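PDB 6IYT: type I modular polyketide synthase from Streptomyces albus subsp. albus, which probably transfers an ethylmalonyl extender unit from its coenzyme A thioester to the acyl carrier protein, as the acyltransferase domain of a salinomycin synthase module. Local coordinates for residues V374-V379 against Y402-T407; V114-G119 against G412-A417. One frame throughout, in Å; residues are numbered along the deposited sequence.

Contact 1. Residues V374-V379 against Y402-T407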
ATOM      1  N   VAL A 374      -7.784   1.039  16.168  1.00  7.20           N
ATOM      2  CA  VAL A 374      -6.498   0.795  15.523  1.00  7.14           C
ATOM      3  C   VAL A 374      -5.479   1.812  16.042  1.00  7.69           C
ATOM      4  O   VAL A 374      -5.543   3.005  15.712  1.00  7.86           O
ATOM      5  CB  VAL A 374      -6.631   0.901  13.988  1.00  7.16           C
ATOM      6  CG1 VAL A 374      -5.357   0.401  13.300  1.00  6.89           C
ATOM      7  CG2 VAL A 374      -7.829   0.103  13.495  1.00  7.61           C
ATOM      8  N   SER A 375      -4.437   1.309  16.676  1.00  7.60           N
ATOM      9  CA  SER A 375      -3.394   2.159  17.200  1.00  9.56           C
ATOM     10  C   SER A 375      -2.267   2.303  16.202  1.00  9.38           C
ATOM     11  O   SER A 375      -1.192   1.791  16.412  1.00 11.00           O
ATOM     12  CB  SER A 375      -2.855   1.586  18.506  1.00 12.43           C
ATOM     13  OG  SER A 375      -3.864   1.547  19.463  1.00 19.65           O
ATOM     14  N   PHE A 376      -2.510   2.984  15.096  1.00  7.52           N
ATOM     15  CA  PHE A 376      -1.507   2.978  14.024  1.00  8.10           C
ATOM     16  C   PHE A 376      -0.391   4.035  14.303  1.00  9.01           C
ATOM     17  O   PHE A 376       0.797   3.708  14.253  1.00  9.21           O
ATOM     18  CB  PHE A 376      -2.188   3.212  12.660  1.00  8.62           C
ATOM     19  CG  PHE A 376      -1.236   3.248  11.497  1.00  7.31           C
ATOM     20  CD1 PHE A 376      -0.681   2.073  11.002  1.00  8.81           C
ATOM     21  CD2 PHE A 376      -0.866   4.439  10.932  1.00  7.91           C
ATOM     22  CE1 PHE A 376       0.179   2.107   9.906  1.00  8.35           C
ATOM     23  CE2 PHE A 376      -0.005   4.486   9.844  1.00  8.05           C
ATOM     24  CZ  PHE A 376       0.515   3.309   9.335  1.00  8.90           C
ATOM     25  N   GLU A 377      -0.796   5.250  14.702  1.00  8.06           N
ATOM     26  CA  GLU A 377       0.151   6.322  15.027  1.00 11.05           C
ATOM     27  C   GLU A 377       1.235   5.932  16.068  1.00  8.83           C
ATOM     28  O   GLU A 377       2.407   6.098  15.802  1.00  9.73           O
ATOM     29  CB  GLU A 377      -0.594   7.592  15.471  1.00 12.50           C
ATOM     30  CG  GLU A 377       0.327   8.688  15.976  1.00 14.99           C
ATOM     31  CD  GLU A 377      -0.450   9.850  16.592  1.00 22.24           C
ATOM     32  OE1 GLU A 377      -1.672   9.715  16.771  1.00 22.97           O
ATOM     33  OE2 GLU A 377       0.158  10.896  16.878  1.00 30.36           O
ATOM     34  N   PRO A 378       0.847   5.264  17.181  1.00  9.24           N
ATOM     35  CA  PRO A 378       1.878   4.847  18.144  1.00 11.24           C
ATOM     36  C   PRO A 378       2.826   3.764  17.586  1.00  8.52           C
ATOM     37  O   PRO A 378       4.003   3.707  17.940  1.00  8.09           O
ATOM     38  CB  PRO A 378       1.079   4.303  19.325  1.00 12.51           C
ATOM     39  CG  PRO A 378      -0.336   4.707  19.109  1.00 12.62           C
ATOM     40  CD  PRO A 378      -0.527   5.090  17.695  1.00 10.51           C
ATOM     41  N   VAL A 379       2.323   2.936  16.702  1.00  7.73           N
ATOM     42  CA  VAL A 379       3.150   1.926  16.093  1.00  7.41           C
ATOM     43  C   VAL A 379       4.124   2.553  15.073  1.00  6.65           C
ATOM     44  O   VAL A 379       5.291   2.183  15.028  1.00  6.66           O
ATOM     45  CB  VAL A 379       2.285   0.829  15.443  1.00  6.76           C
ATOM     46  CG1 VAL A 379       3.148  -0.098  14.606  1.00  7.37           C
ATOM     47  CG2 VAL A 379       1.544   0.053  16.529  1.00  7.65           C
ATOM     48  N   TYR A 402       0.136   9.708   4.318  1.00 10.79           N
ATOM     49  CA  TYR A 402       0.008  11.076   4.880  1.00 15.27           C
ATOM     50  C   TYR A 402       0.186  11.049   6.398  1.00 12.16           C
ATOM     51  O   TYR A 402       0.973  11.817   6.959  1.00 12.10           O
ATOM     52  CB  TYR A 402      -1.341  11.675   4.528  1.00 19.21           C
ATOM     53  CG  TYR A 402      -1.504  13.099   5.004  1.00 28.81           C
ATOM     54  CD1 TYR A 402      -0.901  14.149   4.324  1.00 33.65           C
ATOM     55  CD2 TYR A 402      -2.220  13.391   6.171  1.00 32.69           C
ATOM     56  CE1 TYR A 402      -1.072  15.460   4.732  1.00 38.60           C
ATOM     57  CE2 TYR A 402      -2.400  14.701   6.583  1.00 37.60           C
ATOM     58  CZ  TYR A 402      -1.834  15.732   5.844  1.00 41.93           C
ATOM     59  OH  TYR A 402      -1.968  17.033   6.261  1.00 49.34           O
ATOM     60  N   GLY A 403      -0.448  10.079   7.036  1.00 11.26           N
ATOM     61  CA  GLY A 403      -0.338   9.904   8.479  1.00 11.61           C
ATOM     62  C   GLY A 403       1.059   9.524   8.934  1.00 11.71           C
ATOM     63  O   GLY A 403       1.513   9.970   9.968  1.00 11.71           O
ATOM     64  N   ILE A 404       1.749   8.704   8.151  1.00  8.07           N
ATOM     65  CA  ILE A 404       3.092   8.335   8.475  1.00  8.44           C
ATOM     66  C   ILE A 404       4.010   9.566   8.451  1.00  8.23           C
ATOM     67  O   ILE A 404       4.783   9.778   9.368  1.00  8.98           O
ATOM     68  CB  ILE A 404       3.632   7.248   7.516  1.00  7.79           C
ATOM     69  CG1 ILE A 404       2.848   5.946   7.737  1.00  9.55           C
ATOM     70  CG2 ILE A 404       5.112   7.010   7.746  1.00  8.41           C
ATOM     71  CD1 ILE A 404       2.990   4.952   6.604  1.00 10.52           C
ATOM     72  N   SER A 405       3.944  10.356   7.372  1.00  9.94           N
ATOM     73  CA  SER A 405       4.772  11.586   7.273  1.00 11.07           C
ATOM     74  C   SER A 405       4.455  12.564   8.404  1.00 11.07           C
ATOM     75  O   SER A 405       5.368  13.098   9.053  1.00 12.47           O
ATOM     76  CB  SER A 405       4.544  12.279   5.929  1.00 12.06           C
ATOM     77  OG  SER A 405       4.810  11.382   4.890  1.00 17.29           O
ATOM     78  N   GLU A 406       3.171  12.774   8.652  1.00 12.08           N
ATOM     79  CA  GLU A 406       2.718  13.693   9.757  1.00 16.43           C
ATOM     80  C   GLU A 406       3.266  13.250  11.129  1.00 13.83           C
ATOM     81  O   GLU A 406       3.722  14.072  11.957  1.00 12.09           O
ATOM     82  CB  GLU A 406       1.194  13.703   9.804  1.00 19.42           C
ATOM     83  CG  GLU A 406       0.541  14.974   9.301  1.00 33.65           C
ATOM     84  CD  GLU A 406      -0.874  15.153   9.857  1.00 44.95           C
ATOM     85  OE1 GLU A 406      -1.285  14.356  10.752  1.00 52.82           O
ATOM     86  OE2 GLU A 406      -1.583  16.065   9.385  1.00 53.83           O
ATOM     87  N   THR A 407       3.205  11.951  11.391  1.00 12.26           N
ATOM     88  CA  THR A 407       3.777  11.393  12.614  1.00 11.11           C
ATOM     89  C   THR A 407       5.294  11.564  12.656  1.00 11.14           C
ATOM     90  O   THR A 407       5.853  11.956  13.681  1.00 13.32           O
ATOM     91  CB  THR A 407       3.431   9.897  12.743  1.00 11.41           C
ATOM     92  OG1 THR A 407       2.005   9.723  12.740  1.00 12.57           O
ATOM     93  CG2 THR A 407       4.023   9.301  13.999  1.00 11.30           C
TER
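With CG of Phe376 trans to its backbone N (chi1 179°) and CG1 of Ile404 turned away from its own carbonyl carbon (chi1 -67°), the two apolar side chains reach across between helices 376-385 and 401-411. The evidence lies in the ends of the groups: neither CB aims directly at the other helix, yet Phe376 CE2 comes to 3.8 Å from Ile404 CG1. That methylene sits at the edge of the phenyl ring, close to its plane, and Phe376 CZ extends the same approach to Ile404 CD1 at 4.0 Å. The ring therefore presents its rim, not a face, to the aliphatic chain.

Further along, the backbones draw closest at Glu377 and Thr407, whose CA atoms are 6.7 Å apart. Here an aliphatic methylene meets a hydroxyl: Glu377 CG lies 3.8 Å from Thr407 OG1, which is packing and no hydrogen bond. The hydroxyl is engaged within its own helix, where Thr407 OG1 donates to Gly403 O over 2.8 Å. The C=O...OG1 angle is 150° and the donor is tilted out of the carbonyl plane. Thr407 N reaches the same Gly403 O from the other face, so two donors grip this oxygen, and the OG1 bond holds the threonine side chain in its rotamer. Its methyl, Thr407 CG2, approaches Glu377 O at 4.0 Å.

The carboxylate of Glu377 has its partner one turn on, in a salt bridge from OE2 to Arg381. Around the contact, Phe376 and Glu377 also touch Asn282 and Asn281, Thr407 rests on Val380 of helix 376-385, and Ile404 faces Ala417, so the helix pair lies against strand 276-283 of the mixed sheet and, through Ile404, against edge strand 416-418 of the parallel sheet.

Contact 2. Residues V114-G119 against G412-A417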
ATOM      1  N   VAL A 114      17.059  13.289  -3.736  1.00 10.81           N
ATOM      2  CA  VAL A 114      18.389  13.124  -3.177  1.00 11.17           C
ATOM      3  C   VAL A 114      18.352  11.985  -2.169  1.00  9.83           C
ATOM      4  O   VAL A 114      17.417  11.885  -1.376  1.00 10.19           O
ATOM      5  CB  VAL A 114      18.863  14.431  -2.485  1.00 13.95           C
ATOM      6  CG1 VAL A 114      20.217  14.225  -1.850  1.00 17.46           C
ATOM      7  CG2 VAL A 114      18.910  15.582  -3.488  1.00 15.12           C
ATOM      8  N   SER A 115      19.304  11.073  -2.275  1.00 10.56           N
ATOM      9  CA  SER A 115      19.336   9.888  -1.423  1.00 13.17           C
ATOM     10  C   SER A 115      19.475  10.292   0.042  1.00 16.45           C
ATOM     11  O   SER A 115      20.296  11.181   0.382  1.00 15.00           O
ATOM     12  CB  SER A 115      20.460   8.961  -1.843  1.00 16.95           C
ATOM     13  OG  SER A 115      20.437   7.777  -1.095  1.00 24.34           O
ATOM     14  N   SER A 116      18.570   9.780   0.878  1.00 14.98           N
ATOM     15  CA  SER A 116      18.483  10.206   2.283  1.00 16.47           C
ATOM     16  C   SER A 116      18.192   9.074   3.269  1.00 19.55           C
ATOM     17  O   SER A 116      18.518   9.210   4.434  1.00 23.17           O
ATOM     18  CB  SER A 116      17.440  11.295   2.456  1.00 17.96           C
ATOM     19  OG  SER A 116      16.139  10.802   2.177  1.00 21.81           O
ATOM     20  N   VAL A 117      17.444   8.036   2.855  1.00 14.77           N
ATOM     21  CA  VAL A 117      17.115   6.925   3.798  1.00 15.91           C
ATOM     22  C   VAL A 117      18.298   6.013   4.078  1.00 16.23           C
ATOM     23  O   VAL A 117      19.180   5.848   3.248  1.00 17.31           O
ATOM     24  CB  VAL A 117      15.946   6.061   3.306  1.00 14.56           C
ATOM     25  CG1 VAL A 117      14.729   6.918   3.088  1.00 16.34           C
ATOM     26  CG2 VAL A 117      16.327   5.299   2.049  1.00 14.12           C
ATOM     27  N   SER A 118      18.337   5.435   5.274  1.00 19.22           N
ATOM     28  CA  SER A 118      19.462   4.555   5.638  1.00 22.76           C
ATOM     29  C   SER A 118      19.063   3.431   6.596  1.00 21.81           C
ATOM     30  O   SER A 118      19.923   2.641   7.042  1.00 20.87           O
ATOM     31  CB  SER A 118      20.613   5.387   6.249  1.00 23.06           C
ATOM     32  OG  SER A 118      20.178   6.112   7.391  1.00 24.65           O
ATOM     33  N   GLY A 119      17.759   3.268   6.806  1.00 16.00           N
ATOM     34  CA  GLY A 119      17.268   2.367   7.859  1.00 15.21           C
ATOM     35  C   GLY A 119      16.520   1.175   7.296  1.00 13.51           C
ATOM     36  O   GLY A 119      16.683   0.816   6.120  1.00 12.02           O
ATOM     37  N   GLY A 412      10.211  14.245  14.607  1.00 19.75           N
ATOM     38  CA  GLY A 412      11.388  14.984  14.155  1.00 21.85           C
ATOM     39  C   GLY A 412      12.398  14.124  13.414  1.00 21.62           C
ATOM     40  O   GLY A 412      13.602  14.389  13.461  1.00 19.28           O
ATOM     41  N   VAL A 413      11.911  13.065  12.751  1.00 18.44           N
ATOM     42  CA  VAL A 413      12.779  12.143  11.991  1.00 18.07           C
ATOM     43  C   VAL A 413      12.233  12.041  10.568  1.00 17.96           C
ATOM     44  O   VAL A 413      11.043  11.899  10.376  1.00 17.96           O
ATOM     45  CB  VAL A 413      12.791  10.716  12.619  1.00 19.92           C
ATOM     46  CG1 VAL A 413      13.596   9.752  11.767  1.00 18.92           C
ATOM     47  CG2 VAL A 413      13.338  10.749  14.035  1.00 23.32           C
ATOM     48  N   GLU A 414      13.090  12.235   9.591  1.00 15.49           N
ATOM     49  CA  GLU A 414      12.699  12.102   8.180  1.00 18.46           C
ATOM     50  C   GLU A 414      12.546  10.646   7.823  1.00 14.48           C
ATOM     51  O   GLU A 414      13.456   9.855   8.067  1.00 13.09           O
ATOM     52  CB  GLU A 414      13.766  12.698   7.282  1.00 25.00           C
ATOM     53  CG  GLU A 414      13.448  14.096   6.782  1.00 37.25           C
ATOM     54  CD  GLU A 414      13.899  14.308   5.350  1.00 43.99           C
ATOM     55  OE1 GLU A 414      14.633  13.438   4.817  1.00 54.38           O
ATOM     56  OE2 GLU A 414      13.494  15.325   4.747  1.00 47.38           O
ATOM     57  N   VAL A 415      11.422  10.291   7.198  1.00 11.72           N
ATOM     58  CA  VAL A 415      11.245   8.932   6.653  1.00 10.79           C
ATOM     59  C   VAL A 415      10.686   9.001   5.227  1.00 11.88           C
ATOM     60  O   VAL A 415      10.241  10.061   4.789  1.00 11.05           O
ATOM     61  CB  VAL A 415      10.267   8.095   7.515  1.00 11.71           C
ATOM     62  CG1 VAL A 415      10.698   8.096   8.968  1.00 13.06           C
ATOM     63  CG2 VAL A 415       8.839   8.628   7.391  1.00 12.92           C
ATOM     64  N   LEU A 416      10.789   7.887   4.480  1.00  9.03           N
ATOM     65  CA  LEU A 416      10.107   7.771   3.186  1.00  8.39           C
ATOM     66  C   LEU A 416       8.795   7.026   3.374  1.00  7.41           C
ATOM     67  O   LEU A 416       8.772   5.952   3.982  1.00  8.60           O
ATOM     68  CB  LEU A 416      10.977   7.027   2.192  1.00  8.26           C
ATOM     69  CG  LEU A 416      10.303   6.627   0.880  1.00 10.53           C
ATOM     70  CD1 LEU A 416      10.003   7.824   0.014  1.00 10.50           C
ATOM     71  CD2 LEU A 416      11.181   5.632   0.143  1.00 11.52           C
ATOM     72  N   ALA A 417       7.712   7.657   2.963  1.00  7.13           N
ATOM     73  CA  ALA A 417       6.394   7.040   2.981  1.00  7.83           C
ATOM     74  C   ALA A 417       5.875   6.941   1.563  1.00  8.25           C
ATOM     75  O   ALA A 417       5.595   7.955   0.916  1.00  9.63           O
ATOM     76  CB  ALA A 417       5.451   7.858   3.848  1.00  8.45           C
TER
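Val117 and Leu416 meet at an oblique angle, both with CB directed toward the other segment, and their closest atoms are Val117 CG1 and Leu416 CB at 3.9 Å. Only one branch of the valine does the touching: CG1 lies beside the backbone N, opposite the carbonyl carbon (chi1 -57°), while Val117 CG2 stays 5.6 Å from Leu416 CB. On the partner, CG stands trans to the backbone N (chi1 170°), which leaves CG and both methyls of Leu416 farther from Val117 CG1 than CB is; Leu416 CG is 5.0 Å from Val117 CG1. The methyl thus rests on the base of the leucine, not on its branched tip.

A second, looser approach lies at the more exposed end. Glu414 bends at chi2 and brings one oxygen forward, OE1, to 4.0 Å from Ser116 OG, whereas OE2 is turned farther off. That spacing is too long for a hydrogen bond. Val415, between the two contact-making residues, points the other way, against Ile404 of helix 401-411 and Asp389 of strand 388-393.

Arg441 joins the two segments from outside: it bonds to Val415 O through NH2, pairs by backbone with Ser116 and Val117, and gives Ser116 OG a weak hydrogen bond from NE. Glu414 and Leu416 touch it as well. With no hydrogen bond passing directly between 114-119 and 412-417, the chemistry implies a small van der Waals contact, with Arg441 bonding to both segments at its polar margin; the positive charge of this arginine would probably favour the ionised form of the Glu414 carboxylate.

In the fold
The centres of contact 1 and contact 2 lie about 16 Å apart, joined where helix 401-411 leads into strand 416-418. Ser405 OG packs on Ala417 CB at 3.7 Å, and Ile404 CG2 is 4.1 Å from Val415 CG2, so the helix that forms one side of contact 1 also backs the strand of contact 2. In sequence, contact 1 is nested inside the much longer loop closed by contact 2. Contact 1 is nearer the probable active site: Phe376 lies close to, without touching, the likely nucleophile elbow around Ser213, and the neighbouring Val374 touches His212 and His320. Contact 2 instead ties the entry into strand 120-125 to the edge of the four-stranded parallel sheet.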